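Na-translocating NADH-quinone reductase subunit C NqrC (Shewanella oneidensis, PDB 4XHF) is the soluble part of a subunit of a membrane-bound sodium-translocating reductase complex and carries flavin mononucleotide in an FMN-binding domain. Local coordinates at residues P103-R113 and R229-E238; R38-L46 and F59-V67. All coordinates share one frame; numbering follows the deposited sequence.

Interaction 1: P103-R113 and R229-E238; sequences PKKDIAKIKTR and RAMEFWFGVE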
# COMPACT_ATOMS: atom_id res chain seq x y z
N PRO A 103 9.85 -2.80 15.34
CA PRO A 103 9.91 -1.35 15.10
C PRO A 103 10.19 -0.56 16.37
O PRO A 103 9.82 -1.01 17.46
CB PRO A 103 8.51 -1.02 14.56
CG PRO A 103 7.92 -2.32 14.15
CD PRO A 103 8.51 -3.35 15.04
N LYS A 104 10.84 0.59 16.24
CA LYS A 104 11.05 1.47 17.39
C LYS A 104 9.74 2.11 17.80
O LYS A 104 9.32 2.01 18.95
CB LYS A 104 12.09 2.55 17.07
CG LYS A 104 12.44 3.41 18.28
CD LYS A 104 12.63 4.87 17.90
CE LYS A 104 12.88 5.73 19.12
NZ LYS A 104 11.78 5.65 20.12
N LYS A 105 9.09 2.78 16.85
CA LYS A 105 7.79 3.39 17.07
C LYS A 105 6.73 2.61 16.30
O LYS A 105 6.45 2.89 15.14
CB LYS A 105 7.80 4.86 16.65
CG LYS A 105 8.65 5.74 17.55
CD LYS A 105 8.98 7.08 16.89
CE LYS A 105 9.60 8.06 17.87
NZ LYS A 105 8.59 8.97 18.48
N ASP A 106 6.15 1.61 16.96
CA ASP A 106 5.20 0.70 16.33
C ASP A 106 3.80 1.32 16.24
O ASP A 106 2.87 0.87 16.91
CB ASP A 106 5.16 -0.62 17.09
CG ASP A 106 4.42 -1.71 16.33
OD1 ASP A 106 4.21 -1.55 15.11
OD2 ASP A 106 4.07 -2.73 16.95
N ILE A 107 3.67 2.35 15.41
CA ILE A 107 2.43 3.11 15.28
C ILE A 107 1.28 2.24 14.80
O ILE A 107 0.14 2.40 15.24
CB ILE A 107 2.62 4.30 14.30
CG1 ILE A 107 3.72 5.24 14.80
CG2 ILE A 107 1.31 5.07 14.14
CD1 ILE A 107 4.15 6.29 13.79
N ALA A 108 1.57 1.31 13.90
CA ALA A 108 0.55 0.46 13.29
C ALA A 108 0.32 -0.83 14.08
O ALA A 108 -0.49 -1.66 13.69
CB ALA A 108 0.93 0.13 11.86
N LYS A 109 1.05 -0.99 15.18
CA LYS A 109 0.88 -2.14 16.07
C LYS A 109 1.08 -3.45 15.31
O LYS A 109 0.27 -4.38 15.45
CB LYS A 109 -0.50 -2.11 16.72
CG LYS A 109 -0.80 -0.81 17.45
CD LYS A 109 -2.24 -0.73 17.91
CE LYS A 109 -2.57 0.66 18.42
NZ LYS A 109 -4.01 0.82 18.79
N ILE A 110 2.14 -3.53 14.52
CA ILE A 110 2.44 -4.73 13.75
C ILE A 110 3.44 -5.63 14.48
O ILE A 110 3.72 -6.74 14.03
CB ILE A 110 3.01 -4.38 12.35
CG1 ILE A 110 4.32 -3.60 12.47
CG2 ILE A 110 1.97 -3.58 11.57
CD1 ILE A 110 5.01 -3.35 11.14
N LYS A 111 3.98 -5.14 15.59
CA LYS A 111 4.85 -5.92 16.48
C LYS A 111 6.19 -6.28 15.86
O LYS A 111 7.23 -6.15 16.50
CB LYS A 111 4.13 -7.19 16.94
CG LYS A 111 2.90 -6.94 17.80
CD LYS A 111 3.27 -6.52 19.22
CE LYS A 111 3.93 -7.66 20.00
NZ LYS A 111 4.12 -7.33 21.44
N THR A 112 6.18 -6.75 14.62
CA THR A 112 7.40 -7.11 13.92
C THR A 112 7.33 -6.63 12.48
O THR A 112 6.24 -6.56 11.90
CB THR A 112 7.66 -8.64 13.97
OG1 THR A 112 8.89 -8.95 13.32
CG2 THR A 112 6.52 -9.40 13.31
N ARG A 113 8.48 -6.28 11.91
CA ARG A 113 8.55 -5.77 10.54
C ARG A 113 9.60 -6.51 9.73
O ARG A 113 10.72 -6.70 10.18
CB ARG A 113 8.86 -4.27 10.55
CG ARG A 113 8.62 -3.58 9.22
CD ARG A 113 9.57 -2.41 9.02
NE ARG A 113 10.95 -2.87 8.86
CZ ARG A 113 12.01 -2.06 8.77
NH1 ARG A 113 11.85 -0.74 8.82
NH2 ARG A 113 13.22 -2.57 8.63
N ARG A 229 -3.15 5.37 10.81
CA ARG A 229 -1.90 5.04 11.49
C ARG A 229 -1.06 4.06 10.68
O ARG A 229 0.17 4.08 10.75
CB ARG A 229 -2.19 4.47 12.88
CG ARG A 229 -2.61 5.53 13.89
CD ARG A 229 -2.93 4.92 15.24
NE ARG A 229 -4.19 5.43 15.78
CZ ARG A 229 -5.29 4.70 16.00
NH1 ARG A 229 -5.32 3.40 15.74
NH2 ARG A 229 -6.37 5.29 16.49
N ALA A 230 -1.73 3.21 9.91
CA ALA A 230 -1.04 2.26 9.04
C ALA A 230 -0.21 3.00 8.01
O ALA A 230 0.95 2.69 7.79
CB ALA A 230 -2.04 1.34 8.37
N MET A 231 -0.82 4.00 7.37
CA MET A 231 -0.11 4.80 6.39
C MET A 231 0.95 5.67 7.05
O MET A 231 2.02 5.89 6.48
CB MET A 231 -1.09 5.67 5.60
CG MET A 231 -1.93 4.89 4.61
SD MET A 231 -3.07 5.94 3.70
CE MET A 231 -4.08 4.72 2.87
N GLU A 232 0.66 6.16 8.25
CA GLU A 232 1.61 7.00 8.98
C GLU A 232 2.92 6.26 9.23
O GLU A 232 4.00 6.85 9.16
CB GLU A 232 1.02 7.46 10.31
CG GLU A 232 1.95 8.37 11.09
CD GLU A 232 1.36 8.80 12.42
OE1 GLU A 232 0.21 8.41 12.71
OE2 GLU A 232 2.05 9.52 13.16
N PHE A 233 2.82 4.97 9.54
CA PHE A 233 4.01 4.16 9.79
C PHE A 233 4.75 3.83 8.50
O PHE A 233 5.96 3.98 8.42
CB PHE A 233 3.65 2.85 10.49
CG PHE A 233 4.82 1.92 10.64
CD1 PHE A 233 5.71 2.07 11.69
CD2 PHE A 233 5.05 0.91 9.72
CE1 PHE A 233 6.79 1.23 11.83
CE2 PHE A 233 6.13 0.06 9.86
CZ PHE A 233 7.01 0.23 10.91
N TRP A 234 4.01 3.36 7.51
CA TRP A 234 4.62 2.81 6.30
C TRP A 234 5.13 3.89 5.36
O TRP A 234 5.94 3.61 4.48
CB TRP A 234 3.63 1.90 5.59
CG TRP A 234 3.60 0.55 6.23
CD1 TRP A 234 2.60 0.03 6.99
CD2 TRP A 234 4.64 -0.43 6.18
NE1 TRP A 234 2.95 -1.23 7.42
CE2 TRP A 234 4.20 -1.53 6.94
CE3 TRP A 234 5.90 -0.49 5.57
CZ2 TRP A 234 4.97 -2.68 7.10
CZ3 TRP A 234 6.66 -1.63 5.73
CH2 TRP A 234 6.19 -2.71 6.49
N PHE A 235 4.67 5.12 5.55
CA PHE A 235 5.25 6.27 4.85
C PHE A 235 6.16 7.06 5.80
O PHE A 235 6.61 8.16 5.48
CB PHE A 235 4.15 7.15 4.27
CG PHE A 235 3.45 6.54 3.10
CD1 PHE A 235 4.06 6.48 1.86
CD2 PHE A 235 2.19 6.00 3.25
CE1 PHE A 235 3.42 5.90 0.78
CE2 PHE A 235 1.54 5.42 2.18
CZ PHE A 235 2.15 5.37 0.94
N GLY A 236 6.42 6.48 6.97
CA GLY A 236 7.28 7.09 7.97
C GLY A 236 8.71 6.60 7.87
O GLY A 236 9.05 5.85 6.96
N VAL A 237 9.53 7.00 8.84
CA VAL A 237 10.96 6.74 8.79
C VAL A 237 11.29 5.25 8.86
O VAL A 237 12.34 4.82 8.37
CB VAL A 237 11.69 7.47 9.93
CG1 VAL A 237 11.45 8.97 9.83
CG2 VAL A 237 11.23 6.95 11.29
N GLU A 238 10.40 4.46 9.46
CA GLU A 238 10.60 3.02 9.55
C GLU A 238 9.87 2.30 8.41
O GLU A 238 9.81 1.07 8.39
CB GLU A 238 10.12 2.49 10.91
CG GLU A 238 10.81 3.17 12.09
CD GLU A 238 10.62 2.43 13.41
OE1 GLU A 238 11.30 1.41 13.62
OE2 GLU A 238 9.80 2.88 14.23
O HOH W 1 7.89 4.34 13.17
O HOH W 2 -2.59 1.40 14.90

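Interaction 2: R38-L46 and F59-V67; sequences RDELQRYVL and FRDIFAKSV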
# COMPACT_ATOMS: atom_id res chain seq x y z
N ARG A 38 -1.30 -14.62 -7.20
CA ARG A 38 -0.54 -13.77 -8.10
C ARG A 38 -1.48 -12.98 -9.01
O ARG A 38 -1.21 -11.83 -9.34
CB ARG A 38 0.43 -14.60 -8.94
CG ARG A 38 1.61 -13.79 -9.47
CD ARG A 38 2.53 -14.62 -10.35
NE ARG A 38 2.89 -15.90 -9.73
CZ ARG A 38 2.31 -17.06 -10.00
NH1 ARG A 38 1.32 -17.15 -10.88
NH2 ARG A 38 2.72 -18.16 -9.37
N ASP A 39 -2.58 -13.61 -9.41
CA ASP A 39 -3.59 -12.94 -10.23
C ASP A 39 -4.26 -11.82 -9.45
O ASP A 39 -4.43 -10.71 -9.96
CB ASP A 39 -4.65 -13.94 -10.71
CG ASP A 39 -4.13 -14.87 -11.79
OD1 ASP A 39 -3.09 -14.56 -12.41
OD2 ASP A 39 -4.78 -15.91 -12.03
N GLU A 40 -4.67 -12.11 -8.22
CA GLU A 40 -5.26 -11.11 -7.35
C GLU A 40 -4.28 -9.97 -7.10
O GLU A 40 -4.65 -8.80 -7.14
CB GLU A 40 -5.70 -11.73 -6.02
CG GLU A 40 -6.82 -12.76 -6.16
CD GLU A 40 -7.08 -13.55 -4.89
OE1 GLU A 40 -6.39 -13.30 -3.88
OE2 GLU A 40 -7.98 -14.41 -4.90
N LEU A 41 -3.02 -10.33 -6.85
CA LEU A 41 -1.96 -9.35 -6.64
C LEU A 41 -1.83 -8.40 -7.83
O LEU A 41 -1.82 -7.18 -7.66
CB LEU A 41 -0.63 -10.07 -6.40
CG LEU A 41 0.61 -9.19 -6.20
CD1 LEU A 41 0.45 -8.31 -4.98
CD2 LEU A 41 1.84 -10.06 -6.06
N GLN A 42 -1.75 -8.97 -9.03
CA GLN A 42 -1.61 -8.17 -10.25
C GLN A 42 -2.79 -7.22 -10.41
O GLN A 42 -2.61 -6.06 -10.79
CB GLN A 42 -1.49 -9.09 -11.47
CG GLN A 42 -0.13 -9.77 -11.59
CD GLN A 42 -0.05 -10.71 -12.78
OE1 GLN A 42 -0.99 -11.45 -13.07
NE2 GLN A 42 1.08 -10.69 -13.47
N ARG A 43 -3.99 -7.70 -10.12
CA ARG A 43 -5.19 -6.88 -10.23
C ARG A 43 -5.16 -5.75 -9.21
O ARG A 43 -5.44 -4.60 -9.55
CB ARG A 43 -6.45 -7.72 -10.06
CG ARG A 43 -6.73 -8.65 -11.24
CD ARG A 43 -8.13 -9.26 -11.18
NE ARG A 43 -8.31 -10.14 -10.02
CZ ARG A 43 -8.09 -11.46 -10.02
NH1 ARG A 43 -7.68 -12.08 -11.12
NH2 ARG A 43 -8.29 -12.15 -8.91
N TYR A 44 -4.80 -6.07 -7.97
CA TYR A 44 -4.72 -5.07 -6.90
C TYR A 44 -3.79 -3.93 -7.29
O TYR A 44 -4.13 -2.76 -7.12
CB TYR A 44 -4.21 -5.71 -5.60
CG TYR A 44 -5.13 -6.73 -4.97
CD1 TYR A 44 -6.51 -6.66 -5.12
CD2 TYR A 44 -4.61 -7.78 -4.21
CE1 TYR A 44 -7.34 -7.60 -4.54
CE2 TYR A 44 -5.44 -8.72 -3.63
CZ TYR A 44 -6.80 -8.63 -3.80
OH TYR A 44 -7.62 -9.57 -3.22
N VAL A 45 -2.61 -4.28 -7.80
CA VAL A 45 -1.59 -3.30 -8.13
C VAL A 45 -2.06 -2.38 -9.26
O VAL A 45 -1.91 -1.17 -9.18
CB VAL A 45 -0.26 -4.00 -8.54
CG1 VAL A 45 0.74 -3.01 -9.12
CG2 VAL A 45 0.34 -4.70 -7.33
N LEU A 46 -2.64 -2.97 -10.30
CA LEU A 46 -3.13 -2.18 -11.43
C LEU A 46 -4.29 -1.30 -11.01
O LEU A 46 -4.39 -0.15 -11.43
CB LEU A 46 -3.54 -3.09 -12.58
CG LEU A 46 -2.43 -3.87 -13.28
CD1 LEU A 46 -3.02 -4.82 -14.30
CD2 LEU A 46 -1.41 -2.94 -13.94
N PHE A 59 -5.10 -8.56 -18.18
CA PHE A 59 -4.47 -7.88 -17.05
C PHE A 59 -3.08 -8.44 -16.78
O PHE A 59 -2.19 -7.73 -16.30
CB PHE A 59 -5.34 -7.98 -15.79
CG PHE A 59 -5.35 -9.35 -15.18
CD1 PHE A 59 -6.23 -10.31 -15.63
CD2 PHE A 59 -4.48 -9.67 -14.15
CE1 PHE A 59 -6.25 -11.57 -15.07
CE2 PHE A 59 -4.49 -10.93 -13.59
CZ PHE A 59 -5.38 -11.88 -14.05
N ARG A 60 -2.89 -9.73 -17.07
CA ARG A 60 -1.59 -10.37 -16.90
C ARG A 60 -0.56 -9.77 -17.85
O ARG A 60 0.57 -9.49 -17.47
CB ARG A 60 -1.69 -11.87 -17.13
CG ARG A 60 -2.56 -12.61 -16.13
CD ARG A 60 -2.27 -14.10 -16.14
NE ARG A 60 -3.16 -14.87 -15.28
CZ ARG A 60 -4.18 -15.63 -15.70
NH1 ARG A 60 -4.45 -15.74 -16.99
NH2 ARG A 60 -4.92 -16.28 -14.82
N ASP A 61 -0.98 -9.57 -19.10
CA ASP A 61 -0.11 -9.01 -20.12
C ASP A 61 0.17 -7.53 -19.84
O ASP A 61 1.28 -7.05 -20.04
CB ASP A 61 -0.73 -9.16 -21.51
CG ASP A 61 -1.23 -10.57 -21.78
OD1 ASP A 61 -0.71 -11.52 -21.17
OD2 ASP A 61 -2.16 -10.72 -22.61
N ILE A 62 -0.85 -6.83 -19.37
CA ILE A 62 -0.72 -5.41 -19.05
C ILE A 62 0.25 -5.23 -17.88
O ILE A 62 1.10 -4.35 -17.89
CB ILE A 62 -2.09 -4.79 -18.71
CG1 ILE A 62 -2.96 -4.78 -19.97
CG2 ILE A 62 -1.93 -3.36 -18.18
CD1 ILE A 62 -4.42 -4.46 -19.73
N PHE A 63 0.11 -6.09 -16.87
CA PHE A 63 0.99 -6.06 -15.71
C PHE A 63 2.43 -6.32 -16.13
O PHE A 63 3.34 -5.58 -15.76
CB PHE A 63 0.55 -7.09 -14.67
CG PHE A 63 1.35 -7.06 -13.40
CD1 PHE A 63 2.56 -7.72 -13.31
CD2 PHE A 63 0.87 -6.39 -12.28
CE1 PHE A 63 3.30 -7.69 -12.14
CE2 PHE A 63 1.60 -6.36 -11.11
CZ PHE A 63 2.82 -7.02 -11.04
N ALA A 64 2.63 -7.37 -16.92
CA ALA A 64 3.96 -7.80 -17.32
C ALA A 64 4.71 -6.71 -18.09
O ALA A 64 5.93 -6.61 -18.01
CB ALA A 64 3.87 -9.06 -18.16
N LYS A 65 3.97 -5.90 -18.84
CA LYS A 65 4.57 -4.86 -19.67
C LYS A 65 4.79 -3.56 -18.91
O LYS A 65 5.83 -2.92 -19.07
CB LYS A 65 3.70 -4.59 -20.90
CG LYS A 65 4.23 -3.50 -21.82
CD LYS A 65 5.67 -3.78 -22.25
CE LYS A 65 6.10 -2.92 -23.42
NZ LYS A 65 6.17 -1.46 -23.09
N SER A 66 3.82 -3.19 -18.09
CA SER A 66 3.80 -1.85 -17.49
C SER A 66 4.23 -1.81 -16.03
O SER A 66 4.28 -0.72 -15.44
CB SER A 66 2.40 -1.26 -17.62
OG SER A 66 2.05 -1.09 -18.99
N VAL A 67 4.55 -2.96 -15.44
CA VAL A 67 4.91 -3.01 -14.03
C VAL A 67 6.23 -3.75 -13.81
O VAL A 67 6.48 -4.79 -14.42
CB VAL A 67 3.80 -3.69 -13.18
CG1 VAL A 67 4.15 -3.64 -11.70
CG2 VAL A 67 2.46 -3.01 -13.41
O HOH W 3 1.99 -11.62 -15.93

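Interaction 1: P103-R113 and R229-E238
Phe233 of helix 221-234 pushes its ring into the loop 103-113, which bends around it. With CG anti to the backbone N (chi1 174°), the ring reaches past Ala108, whose CB rests 4.0 Å from Ala230 CA, and meets Ile110, whose CD1 lies 3.8 Å from Phe233 CE2. Pro103 CB approaches Phe233 CE1, while Lys105 O and Arg113 CD lie at the ring edge. Trp234 extends the apolar surface: its CH2 touches Arg113 CG, and its indole NE1 bonds to Tyr137 O on strand 129-139. Further out, Ile107 lays CG2 against Arg229 CB and CD1 beside the carboxylate of Glu232.

The polar edge centres on Glu238. Its carboxylate takes two successive amides through syn lone pairs, Lys104 N to Glu238 OE1 at 2.8 Å and Lys105 N to Glu238 OE2 at 2.7 Å, both nearly straight. A water bridges Glu238 OE2 and Lys105 O, two acceptors that cannot bond directly. Arg113 NH1 donates to Glu238 O (2.8 Å), 35° out of the carbonyl plane, while Arg113 NH2 is salt-bridged to Asp75. Asp106 opens the type I turn that runs to Lys109 and braces the loop from within, OD1 accepting Ile110 N and OD2 Lys111 N. This is a connecting loop clamped onto the C-terminal end of a helix of the FMN-binding domain.

Interaction 2: R38-L46 and F59-V67
Phe59 and Phe63, one helical turn apart on helix 58-66, pack against Asp39, Gln42, Arg43, Val45 and Leu46 of helix 29-48 in a helix-helix contact whose short axes cross at 65° and approach to 9.8 Å. Phe59 is a knob in the hole formed by Asp39, Gln42, Arg43 and Leu46. Its CG sits between the backbone N and the carbonyl carbon (chi1 72°), and Arg43 CG lies over one face of the ring in a CH-pi contact while Arg60 CG of its own helix lies over the other.

Packing is tight around Phe63. Gln42 CG stands over the centre of the ring, 3.6 Å from the centroid and almost on the ring normal, and Val67 CB covers the opposite face. The ring is thus held between two aliphatic groups, with Val45 CB at its edge, 4.0 Å from Phe63 CE2. Leu46 sets its two methyls on the second helix and its end: CD1 meets Phe59 O and approaches Ile62 CG2, and CD2 lies 3.9 Å from Val67 CG2. Phe120 of strand 113-123 touches Val45, Phe63 and Val67, so this side of the helix pair is seated on the antiparallel sheet.

Whereas this aromatic core is buried, Asp39, Arg43 and Arg60 are partly exposed, and the rim holds by a salt bridge and a water. Arg60, extended from CG to NE, grips the carboxylate side-on in the salt bridge, with NE bonded to Asp39 OD1 and NH2 to Asp39 OD2 at 2.8 Å. Both bonds are nearly straight and lie close to the guanidinium plane, yet they reach the oxygens 39° out of the carboxylate plane. Between this bridge and Phe63, Gln42 NE2 donates to a water 2.8 Å away, which in turn donates to Arg60 O.

In the fold
From the N terminus, interaction 2 comes first: it closes the short connection between helix 29-48 and helix 58-66, folding the two helices together before strand 67-73 enters the antiparallel sheet. Interaction 1 opens later, in the loop joining strands 100-101 and 113-123, and closes at the end of helix 221-234, with 115 residues between its two segments. It therefore spans strands 113-123 to 158-165 of the antiparallel sheet, the parallel pair 200-202 and 213-215, and all the residues of the FMN pocket. Interactions 1 and 2 follow in series, neither nested nor crossed, on opposite sides of the chain's centre. Strand 113-123 relates them, beginning at the loop of interaction 1 and supplying Phe120 beneath interaction 2.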